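Long-range contacts in methylated-DNA--protein-cysteine methyltransferase (Thermococcus kodakarensis, PDB 1MGT), which repairs O6-methylguanine and O4-methylthymine in DNA by transferring the methyl group irreversibly to one of its own cysteines, a suicide reaction that inactivates the enzyme: residues Glu5-Gly10 with Tyr63-Phe68; Leu75-Phe80 with Val138-Arg143; Lys94-Trp99 with Gly128-Asn133. All blocks are in the same frame, centred on the assembly; numbering follows the deposited sequence.

Contact 1 (Glu5-Gly10 with Tyr63-Phe68). With SO4 (sulfate ion), chain C.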
loop_
_atom_site.group_PDB
_atom_site.type_symbol
_atom_site.label_atom_id
_atom_site.label_comp_id
_atom_site.label_asym_id
_atom_site.label_seq_id
_atom_site.Cartn_x
_atom_site.Cartn_y
_atom_site.Cartn_z
ATOM N N GLU A 5 2.231 12.303 -8.633
ATOM C CA GLU A 5 2.275 13.637 -8.042
ATOM C C GLU A 5 3.279 13.649 -6.885
ATOM O O GLU A 5 3.501 12.630 -6.233
ATOM C CB GLU A 5 0.886 14.059 -7.553
ATOM C CG GLU A 5 0.840 15.447 -6.977
ATOM C CD GLU A 5 -0.537 15.989 -6.688
ATOM O OE1 GLU A 5 -1.548 15.359 -7.049
ATOM O OE2 GLU A 5 -0.597 17.078 -6.052
ATOM N N LYS A 6 3.905 14.799 -6.699
ATOM C CA LYS A 6 4.907 14.928 -5.619
ATOM C C LYS A 6 4.279 15.735 -4.497
ATOM O O LYS A 6 3.456 16.631 -4.753
ATOM C CB LYS A 6 6.108 15.607 -6.233
ATOM C CG LYS A 6 7.104 16.323 -5.362
ATOM C CD LYS A 6 8.028 17.126 -6.278
ATOM C CE LYS A 6 9.045 17.938 -5.509
ATOM N NZ LYS A 6 9.664 18.931 -6.448
ATOM N N PHE A 7 4.574 15.376 -3.248
ATOM C CA PHE A 7 4.025 16.080 -2.099
ATOM C C PHE A 7 5.168 16.368 -1.123
ATOM O O PHE A 7 6.127 15.590 -1.033
ATOM C CB PHE A 7 3.001 15.207 -1.320
ATOM C CG PHE A 7 1.809 14.859 -2.195
ATOM C CD1 PHE A 7 1.821 13.724 -2.980
ATOM C CD2 PHE A 7 0.724 15.715 -2.231
ATOM C CE1 PHE A 7 0.715 13.440 -3.785
ATOM C CE2 PHE A 7 -0.367 15.438 -3.038
ATOM C CZ PHE A 7 -0.355 14.289 -3.823
ATOM N N ARG A 8 5.046 17.453 -0.380
ATOM C CA ARG A 8 6.077 17.760 0.609
ATOM C C ARG A 8 5.530 17.429 2.010
ATOM O O ARG A 8 4.350 17.645 2.290
ATOM C CB ARG A 8 6.378 19.260 0.585
ATOM C CG ARG A 8 7.117 19.686 -0.668
ATOM C CD ARG A 8 7.662 21.130 -0.559
ATOM N NE ARG A 8 8.186 21.477 -1.892
ATOM C CZ ARG A 8 9.346 21.090 -2.374
ATOM N NH1 ARG A 8 10.204 20.348 -1.685
ATOM N NH2 ARG A 8 9.672 21.460 -3.620
ATOM N N VAL A 9 6.365 16.876 2.850
ATOM C CA VAL A 9 6.004 16.582 4.255
ATOM C C VAL A 9 7.211 17.165 5.010
ATOM O O VAL A 9 8.201 16.496 5.227
ATOM C CB VAL A 9 5.760 15.136 4.607
ATOM C CG1 VAL A 9 5.349 15.044 6.097
ATOM C CG2 VAL A 9 4.647 14.533 3.753
ATOM N N GLY A 10 7.130 18.472 5.263
ATOM C CA GLY A 10 8.265 19.146 5.916
ATOM C C GLY A 10 9.437 19.108 4.917
ATOM O O GLY A 10 9.266 19.539 3.766
ATOM N N TYR A 63 -6.561 10.982 -7.474
ATOM C CA TYR A 63 -6.156 9.814 -6.697
ATOM C C TYR A 63 -4.908 10.009 -5.869
ATOM O O TYR A 63 -4.901 9.668 -4.660
ATOM C CB TYR A 63 -6.075 8.567 -7.559
ATOM C CG TYR A 63 -7.417 7.925 -7.827
ATOM C CD1 TYR A 63 -7.780 7.609 -9.129
ATOM C CD2 TYR A 63 -8.305 7.627 -6.807
ATOM C CE1 TYR A 63 -9.002 7.008 -9.398
ATOM C CE2 TYR A 63 -9.525 7.035 -7.071
ATOM C CZ TYR A 63 -9.860 6.728 -8.360
ATOM O OH TYR A 63 -11.081 6.135 -8.652
ATOM N N PRO A 64 -3.829 10.542 -6.419
ATOM C CA PRO A 64 -2.611 10.781 -5.661
ATOM C C PRO A 64 -2.892 11.642 -4.430
ATOM O O PRO A 64 -2.406 11.351 -3.327
ATOM C CB PRO A 64 -1.684 11.481 -6.643
ATOM C CG PRO A 64 -2.141 10.891 -7.982
ATOM C CD PRO A 64 -3.669 10.933 -7.844
ATOM N N GLU A 65 -3.671 12.702 -4.567
ATOM C CA GLU A 65 -3.991 13.551 -3.433
ATOM C C GLU A 65 -4.838 12.776 -2.408
ATOM O O GLU A 65 -4.659 13.001 -1.220
ATOM C CB GLU A 65 -4.709 14.831 -3.840
ATOM C CG GLU A 65 -4.828 15.809 -2.657
ATOM C CD GLU A 65 -5.678 17.013 -2.980
ATOM O OE1 GLU A 65 -5.787 17.923 -2.123
ATOM O OE2 GLU A 65 -6.250 17.077 -4.091
ATOM N N LYS A 66 -5.741 11.919 -2.849
ATOM C CA LYS A 66 -6.563 11.162 -1.869
ATOM C C LYS A 66 -5.665 10.220 -1.076
ATOM O O LYS A 66 -5.795 10.103 0.148
ATOM C CB LYS A 66 -7.654 10.375 -2.563
ATOM C CG LYS A 66 -8.811 11.225 -3.078
ATOM C CD LYS A 66 -9.764 10.287 -3.817
ATOM C CE LYS A 66 -11.006 11.016 -4.323
ATOM N NZ LYS A 66 -11.789 10.041 -5.172
ATOM N N VAL A 67 -4.730 9.561 -1.757
ATOM C CA VAL A 67 -3.782 8.683 -1.095
ATOM C C VAL A 67 -2.945 9.497 -0.103
ATOM O O VAL A 67 -2.725 9.060 1.025
ATOM C CB VAL A 67 -2.895 7.914 -2.065
ATOM C CG1 VAL A 67 -1.828 7.112 -1.325
ATOM C CG2 VAL A 67 -3.741 7.007 -2.961
ATOM N N PHE A 68 -2.473 10.701 -0.468
ATOM C CA PHE A 68 -1.707 11.532 0.437
ATOM C C PHE A 68 -2.519 11.878 1.695
ATOM O O PHE A 68 -1.945 11.921 2.791
ATOM C CB PHE A 68 -1.279 12.835 -0.264
ATOM C CG PHE A 68 -0.426 13.726 0.600
ATOM C CD1 PHE A 68 0.845 13.364 0.955
ATOM C CD2 PHE A 68 -0.954 14.941 1.029
ATOM C CE1 PHE A 68 1.626 14.188 1.749
ATOM C CE2 PHE A 68 -0.181 15.780 1.822
ATOM C CZ PHE A 68 1.096 15.398 2.179
HETATM S S SO4 C . 12.671 19.536 -4.526
HETATM O O1 SO4 C . 11.527 20.245 -5.153
HETATM O O2 SO4 C . 13.961 20.167 -4.973
HETATM O O3 SO4 C . 12.690 18.094 -4.903
HETATM O O4 SO4 C . 12.593 19.635 -3.028
HETATM O O HOH W 1 -4.117 14.239 -7.110
#

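Contact 2 (Leu75-Phe80 with Val138-Arg143)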
loop_
_atom_site.group_PDB
_atom_site.type_symbol
_atom_site.label_atom_id
_atom_site.label_comp_id
_atom_site.label_asym_id
_atom_site.label_seq_id
_atom_site.Cartn_x
_atom_site.Cartn_y
_atom_site.Cartn_z
ATOM N N LEU A 75 -7.720 11.301 6.093
ATOM C CA LEU A 75 -8.732 10.338 5.649
ATOM C C LEU A 75 -8.369 9.004 6.310
ATOM O O LEU A 75 -7.172 8.679 6.358
ATOM C CB LEU A 75 -8.689 10.213 4.135
ATOM C CG LEU A 75 -9.787 9.500 3.382
ATOM C CD1 LEU A 75 -11.159 10.092 3.666
ATOM C CD2 LEU A 75 -9.515 9.521 1.864
ATOM N N ASP A 76 -9.338 8.282 6.856
ATOM C CA ASP A 76 -8.953 7.007 7.502
ATOM C C ASP A 76 -8.792 5.931 6.427
ATOM O O ASP A 76 -9.423 6.000 5.385
ATOM C CB ASP A 76 -9.975 6.606 8.558
ATOM C CG ASP A 76 -11.264 6.126 7.954
ATOM O OD1 ASP A 76 -11.954 6.937 7.293
ATOM O OD2 ASP A 76 -11.589 4.931 8.111
ATOM N N ASN A 77 -7.957 4.928 6.696
ATOM C CA ASN A 77 -7.740 3.868 5.706
ATOM C C ASN A 77 -8.985 3.191 5.199
ATOM O O ASN A 77 -9.171 2.959 3.997
ATOM C CB ASN A 77 -6.815 2.799 6.298
ATOM C CG ASN A 77 -5.497 3.359 6.745
ATOM O OD1 ASN A 77 -5.355 3.916 7.841
ATOM N ND2 ASN A 77 -4.472 3.228 5.893
ATOM N N ALA A 78 -9.892 2.798 6.107
ATOM C CA ALA A 78 -11.104 2.102 5.712
ATOM C C ALA A 78 -11.984 2.884 4.771
ATOM O O ALA A 78 -12.695 2.273 3.957
ATOM C CB ALA A 78 -11.888 1.702 6.995
ATOM N N SER A 79 -11.969 4.212 4.816
ATOM C CA SER A 79 -12.833 4.964 3.887
ATOM C C SER A 79 -12.327 4.889 2.459
ATOM O O SER A 79 -13.086 5.206 1.543
ATOM C CB SER A 79 -12.981 6.415 4.330
ATOM O OG SER A 79 -11.725 7.053 4.303
ATOM N N PHE A 80 -11.089 4.433 2.242
ATOM C CA PHE A 80 -10.548 4.329 0.883
ATOM C C PHE A 80 -10.861 2.979 0.259
ATOM O O PHE A 80 -10.702 2.821 -0.957
ATOM C CB PHE A 80 -9.033 4.536 0.897
ATOM C CG PHE A 80 -8.423 4.943 -0.428
ATOM C CD1 PHE A 80 -8.225 6.277 -0.725
ATOM C CD2 PHE A 80 -8.045 4.004 -1.360
ATOM C CE1 PHE A 80 -7.665 6.657 -1.935
ATOM C CE2 PHE A 80 -7.475 4.362 -2.572
ATOM C CZ PHE A 80 -7.292 5.703 -2.858
ATOM N N VAL A 138 -2.687 2.858 1.728
ATOM C CA VAL A 138 -4.109 2.694 2.006
ATOM C C VAL A 138 -4.360 1.361 2.703
ATOM O O VAL A 138 -5.118 1.402 3.692
ATOM C CB VAL A 138 -4.950 2.926 0.756
ATOM C CG1 VAL A 138 -4.610 4.329 0.197
ATOM C CG2 VAL A 138 -4.632 1.906 -0.312
ATOM N N VAL A 139 -3.810 0.274 2.232
ATOM C CA VAL A 139 -3.961 -1.053 2.946
ATOM C C VAL A 139 -2.686 -0.975 3.771
ATOM O O VAL A 139 -1.559 -0.946 3.225
ATOM C CB VAL A 139 -3.990 -2.221 1.964
ATOM C CG1 VAL A 139 -3.720 -3.546 2.681
ATOM C CG2 VAL A 139 -5.362 -2.269 1.283
ATOM N N PRO A 140 -2.806 -0.770 5.077
ATOM C CA PRO A 140 -1.633 -0.523 5.889
ATOM C C PRO A 140 -0.717 -1.610 6.259
ATOM O O PRO A 140 -0.486 -1.867 7.480
ATOM C CB PRO A 140 -2.263 0.244 7.078
ATOM C CG PRO A 140 -3.528 -0.531 7.297
ATOM C CD PRO A 140 -4.058 -0.735 5.867
ATOM N N CYS A 141 -0.021 -2.215 5.273
ATOM C CA CYS A 141 0.911 -3.290 5.539
ATOM C C CYS A 141 2.154 -2.803 6.277
ATOM O O CYS A 141 2.869 -3.650 6.847
ATOM C CB CYS A 141 1.258 -4.037 4.242
ATOM S SG CYS A 141 2.132 -2.986 3.074
ATOM N N HIS A 142 2.364 -1.501 6.377
ATOM C CA HIS A 142 3.514 -0.967 7.120
ATOM C C HIS A 142 3.262 -1.150 8.633
ATOM O O HIS A 142 4.234 -1.033 9.388
ATOM C CB HIS A 142 3.754 0.494 6.834
ATOM C CG HIS A 142 2.565 1.384 6.987
ATOM N ND1 HIS A 142 1.549 1.393 6.042
ATOM C CD2 HIS A 142 2.193 2.274 7.922
ATOM C CE1 HIS A 142 0.614 2.249 6.401
ATOM N NE2 HIS A 142 0.996 2.810 7.561
ATOM N N ARG A 143 2.023 -1.390 9.023
ATOM C CA ARG A 143 1.707 -1.592 10.459
ATOM C C ARG A 143 1.933 -3.044 10.868
ATOM O O ARG A 143 1.741 -3.384 12.056
ATOM C CB ARG A 143 0.245 -1.204 10.717
ATOM C CG ARG A 143 0.053 0.304 10.498
ATOM C CD ARG A 143 -1.383 0.747 10.806
ATOM N NE ARG A 143 -1.535 2.082 10.197
ATOM C CZ ARG A 143 -2.671 2.601 9.764
ATOM N NH1 ARG A 143 -3.838 1.970 9.848
ATOM N NH2 ARG A 143 -2.612 3.825 9.195
#

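Contact 3 (Lys94-Trp99 with Gly128-Asn133). With SO4 (sulfate ion), chain D.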
loop_
_atom_site.group_PDB
_atom_site.type_symbol
_atom_site.label_atom_id
_atom_site.label_comp_id
_atom_site.label_asym_id
_atom_site.label_seq_id
_atom_site.Cartn_x
_atom_site.Cartn_y
_atom_site.Cartn_z
ATOM N N LYS A 94 -7.515 -10.562 -0.471
ATOM C CA LYS A 94 -8.517 -9.567 -0.206
ATOM C C LYS A 94 -8.979 -9.620 1.259
ATOM O O LYS A 94 -9.143 -8.563 1.871
ATOM C CB LYS A 94 -9.760 -9.750 -1.086
ATOM C CG LYS A 94 -10.873 -8.734 -0.828
ATOM C CD LYS A 94 -11.823 -8.738 -2.043
ATOM C CE LYS A 94 -12.932 -7.704 -1.834
ATOM N NZ LYS A 94 -14.097 -8.028 -2.717
ATOM N N LYS A 95 -9.181 -10.827 1.749
ATOM C CA LYS A 95 -9.626 -11.031 3.145
ATOM C C LYS A 95 -8.600 -10.454 4.107
ATOM O O LYS A 95 -8.932 -9.733 5.055
ATOM C CB LYS A 95 -9.850 -12.512 3.406
ATOM C CG LYS A 95 -10.175 -12.937 4.839
ATOM C CD LYS A 95 -9.936 -14.453 4.949
ATOM C CE LYS A 95 -10.372 -15.029 6.282
ATOM N NZ LYS A 95 -9.650 -16.327 6.555
ATOM N N VAL A 96 -7.333 -10.747 3.838
ATOM C CA VAL A 96 -6.271 -10.202 4.698
ATOM C C VAL A 96 -6.245 -8.688 4.604
ATOM O O VAL A 96 -6.202 -7.979 5.633
ATOM C CB VAL A 96 -4.915 -10.812 4.317
ATOM C CG1 VAL A 96 -3.753 -10.077 4.990
ATOM C CG2 VAL A 96 -4.871 -12.304 4.603
ATOM N N TYR A 97 -6.268 -8.125 3.383
ATOM C CA TYR A 97 -6.212 -6.673 3.228
ATOM C C TYR A 97 -7.359 -5.942 3.899
ATOM O O TYR A 97 -7.227 -4.904 4.541
ATOM C CB TYR A 97 -6.170 -6.247 1.724
ATOM C CG TYR A 97 -5.002 -6.842 0.981
ATOM C CD1 TYR A 97 -3.844 -7.262 1.607
ATOM C CD2 TYR A 97 -5.040 -6.979 -0.424
ATOM C CE1 TYR A 97 -2.777 -7.814 0.946
ATOM C CE2 TYR A 97 -3.971 -7.541 -1.100
ATOM C CZ TYR A 97 -2.848 -7.953 -0.443
ATOM O OH TYR A 97 -1.789 -8.528 -1.114
ATOM N N GLU A 98 -8.577 -6.472 3.756
ATOM C CA GLU A 98 -9.726 -5.839 4.388
ATOM C C GLU A 98 -9.635 -5.919 5.920
ATOM O O GLU A 98 -9.921 -4.916 6.575
ATOM C CB GLU A 98 -11.019 -6.515 3.925
ATOM C CG GLU A 98 -11.394 -6.141 2.491
ATOM C CD GLU A 98 -12.672 -6.813 2.025
ATOM O OE1 GLU A 98 -13.310 -6.246 1.119
ATOM O OE2 GLU A 98 -13.020 -7.897 2.537
ATOM N N TRP A 99 -9.261 -7.079 6.443
ATOM C CA TRP A 99 -9.205 -7.171 7.938
ATOM C C TRP A 99 -8.209 -6.190 8.489
ATOM O O TRP A 99 -8.428 -5.464 9.468
ATOM C CB TRP A 99 -8.864 -8.615 8.347
ATOM C CG TRP A 99 -9.083 -8.826 9.833
ATOM C CD1 TRP A 99 -10.237 -9.289 10.409
ATOM C CD2 TRP A 99 -8.160 -8.563 10.891
ATOM N NE1 TRP A 99 -10.077 -9.344 11.788
ATOM C CE2 TRP A 99 -8.821 -8.906 12.105
ATOM C CE3 TRP A 99 -6.855 -8.102 10.955
ATOM C CZ2 TRP A 99 -8.200 -8.781 13.351
ATOM C CZ3 TRP A 99 -6.232 -7.967 12.191
ATOM C CH2 TRP A 99 -6.920 -8.328 13.363
ATOM N N GLY A 128 3.394 -13.517 2.490
ATOM C CA GLY A 128 3.237 -13.539 1.028
ATOM C C GLY A 128 2.236 -12.491 0.569
ATOM O O GLY A 128 2.435 -11.823 -0.460
ATOM N N ALA A 129 1.110 -12.357 1.283
ATOM C CA ALA A 129 0.106 -11.373 0.934
ATOM C C ALA A 129 0.633 -9.960 1.110
ATOM O O ALA A 129 0.328 -9.067 0.308
ATOM C CB ALA A 129 -1.182 -11.587 1.734
ATOM N N MET A 130 1.443 -9.701 2.152
ATOM C CA MET A 130 1.962 -8.352 2.347
ATOM C C MET A 130 2.940 -7.992 1.229
ATOM O O MET A 130 2.927 -6.854 0.745
ATOM C CB MET A 130 2.678 -8.198 3.691
ATOM C CG MET A 130 1.787 -8.385 4.912
ATOM S SD MET A 130 0.422 -7.215 4.954
ATOM C CE MET A 130 -0.914 -8.199 4.336
ATOM N N LYS A 131 3.772 -8.961 0.833
ATOM C CA LYS A 131 4.722 -8.695 -0.247
ATOM C C LYS A 131 4.023 -8.301 -1.548
ATOM O O LYS A 131 4.513 -7.467 -2.332
ATOM C CB LYS A 131 5.515 -9.984 -0.529
ATOM C CG LYS A 131 6.641 -9.756 -1.542
ATOM C CD LYS A 131 7.221 -11.101 -1.952
ATOM C CE LYS A 131 8.656 -10.922 -2.481
ATOM N NZ LYS A 131 9.008 -12.112 -3.325
ATOM N N ARG A 132 2.881 -8.918 -1.800
ATOM C CA ARG A 132 2.114 -8.689 -3.002
ATOM C C ARG A 132 1.108 -7.581 -2.935
ATOM O O ARG A 132 0.408 -7.382 -3.942
ATOM C CB ARG A 132 1.396 -9.995 -3.411
ATOM C CG ARG A 132 2.417 -11.073 -3.830
ATOM C CD ARG A 132 1.779 -12.447 -3.774
ATOM N NE ARG A 132 2.628 -13.492 -4.346
ATOM C CZ ARG A 132 3.570 -14.146 -3.674
ATOM N NH1 ARG A 132 3.793 -13.871 -2.387
ATOM N NH2 ARG A 132 4.289 -15.094 -4.269
ATOM N N ASN A 133 0.959 -6.879 -1.815
ATOM C CA ASN A 133 -0.051 -5.841 -1.729
ATOM C C ASN A 133 0.129 -4.789 -2.813
ATOM O O ASN A 133 1.137 -4.088 -2.832
ATOM C CB ASN A 133 0.080 -5.196 -0.324
ATOM C CG ASN A 133 -0.888 -4.056 -0.111
ATOM O OD1 ASN A 133 -1.919 -3.987 -0.770
ATOM N ND2 ASN A 133 -0.545 -3.185 0.842
HETATM S S SO4 D . 1.693 -14.848 -7.879
HETATM O O1 SO4 D . 0.798 -14.595 -9.051
HETATM O O2 SO4 D . 2.533 -13.635 -7.606
HETATM O O3 SO4 D . 2.591 -16.014 -8.179
HETATM O O4 SO4 D . 0.884 -15.168 -6.658
#

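Contact 1 (Glu5-Gly10 with Tyr63-Phe68)
Phe7 and Phe68 lie ring on ring in an offset stack. Their planes are nearly parallel, 7° apart, and the ring centroids are 4.4 Å from each other. The side chains overlap head to tail, one reaching from the strand and one from the helix. Each ring therefore also meets the base of the other side chain. Phe68 CB sits over the centre of the Phe7 ring, 3.8 Å from its centroid, and Phe7 CB lies over the face of the Phe68 ring in a second CH-pi contact. Phe68 CG is anti to its backbone N (chi1 -177°), which carries the ring out from the helix toward the strand. Val9 approaches that ring in its plane, at the edge, with CG2 3.6 Å from Phe68 CE1.

At the start of helix 63-71 the contact is lighter. Glu5 CB rests 3.8 Å from Pro64 CB, the two side chains crossing at about a right angle. The extended Glu5 chain brings its carboxylate near the first turn. A water bridges there, donating to Glu5 OE1 at 2.8 Å and accepting from Glu65 N at 3.0 Å. Outside this packing, Lys6 NZ and Arg8 NH2 both donate to one sulfate oxygen, O1, and Arg8 NH1 to O4; the sulfate is probably from the crystallisation liquor.

The axes of strand 5-9 and helix 63-68 run 31° apart in the same general direction. Strand 2-9 is an outer strand of the antiparallel sheet of the N-terminal, RNase H-like region. Glu5 and Phe7 bond through their backbones to Ile16 and Val14 of strand 12-20, and Val67 of the helix packs on Ile27 of strand 24-30.

Contact 2 (Leu75-Phe80 with Val138-Arg143)
Asn77 uses both ends of its amide to hold the loop of the Pro140-Cys141-His142-Arg143 motif, the active-site signature of the MGMT family. Cys141 of this motif is probably the nucleophile that accepts the methyl group. Pro140 is the centre of an inverse gamma turn.

The tight part is the buried, bonded amide. Asn77 ND2 donates to Val138 O at 2.9 Å, with the acceptor in the amide plane. Asn77 CG is anti to the carbonyl carbon (chi1 -57°), and this aims the amide at the loop. Beside it, Val138 CG1 lies over one face of the Phe80 ring, 3.8 Å from Phe80 CD2.

The loose part is the Pro140 ring. Its CB is 3.9 Å from Asn77 ND2, a contact without a bond.

The Arg143 guanidinium is shared. It forms a salt bridge with Glu167 through NH2, and NH1 also bonds to Val104 O. Glu167 accepts from His142 NE2 as well. Against Asn77 the guanidinium stands almost perpendicular to the amide, at 88°. Arg143 NH2 and NH1 both donate to Asn77 OD1, at 3.1 and 3.2 Å, from the same face; NH1 stands well above the carbonyl plane, NH2 is tilted from it by only 25°.

Contact 3 (Lys94-Trp99 with Gly128-Asn133)
Val96 and Met130 meet at the apolar centre of this helix pairing. Val96 CG1 presses on Met130 CE at 3.5 Å, tighter than usual for two carbons. The Met130 chain bends after CG (chi2 -59°), and the bend brings its methyl back toward the other helix although the side chain starts out away from it. The same methyl lies at the edge of the Tyr97 ring, in its plane, 3.9 Å from Tyr97 CE1. Ala129 CB adds a looser contact with the same ring atom, at 4.2 Å.

Farther out, Tyr97 reaches across to the end of helix 123-131. Its hydroxyl donates to the backbone: Tyr97 OH lies 2.6 Å from Ala129 O, tilted 23° from the carbonyl plane. One face of the ring is covered by Asn133, whose OD1 stands 4.0 Å above the Tyr97 ring plane, over its centre. The hydrogen bond of Asn133 OD1 is to Tyr135 N, which helps fix the amide.

The polar edge belongs to Arg132. Its NH1 donates to Gly128 O at 3.1 Å, on the opposite face of that carbonyl from the backbone bond of Arg132 N. Arg132 NE makes a long bond, 3.3 Å, to O2 of a sulfate, probably from the crystallisation liquor, that Arg50 also holds.

The contact lies in the DNA-binding, helix-turn-helix region. Helix 123-131 is probably its recognition helix. Met130 and Asn133 also touch Cys141, so the end of this helix adjoins the active site. Met130 packs on Leu100 of helix 91-103 too, and Trp99 of that helix packs on Leu115 and Ala118 of helix 112-118.

How the contacts relate
Contact 2 joins the N-terminal region to the DNA-binding region and lies between the other two. Its centre is about 15 Å from that of contact 1 and about 12 Å from that of contact 3. Contacts 1 and 3 do not touch; their centres are about 23 Å apart, on opposite sides of the chain's centre. Phe80 of contact 2 packs on Lys66 and Val67 of the helix in contact 1. Contact 3 is nested in the loop closed by contact 2. Contact 2 contains the probable nucleophile, Cys141, and contact 3 borders it. Cys141 CB is 3.4 Å from Met130 SD, and Cys141 SG is 3.5 Å from Asn133 ND2. Contact 1 lies away from this site.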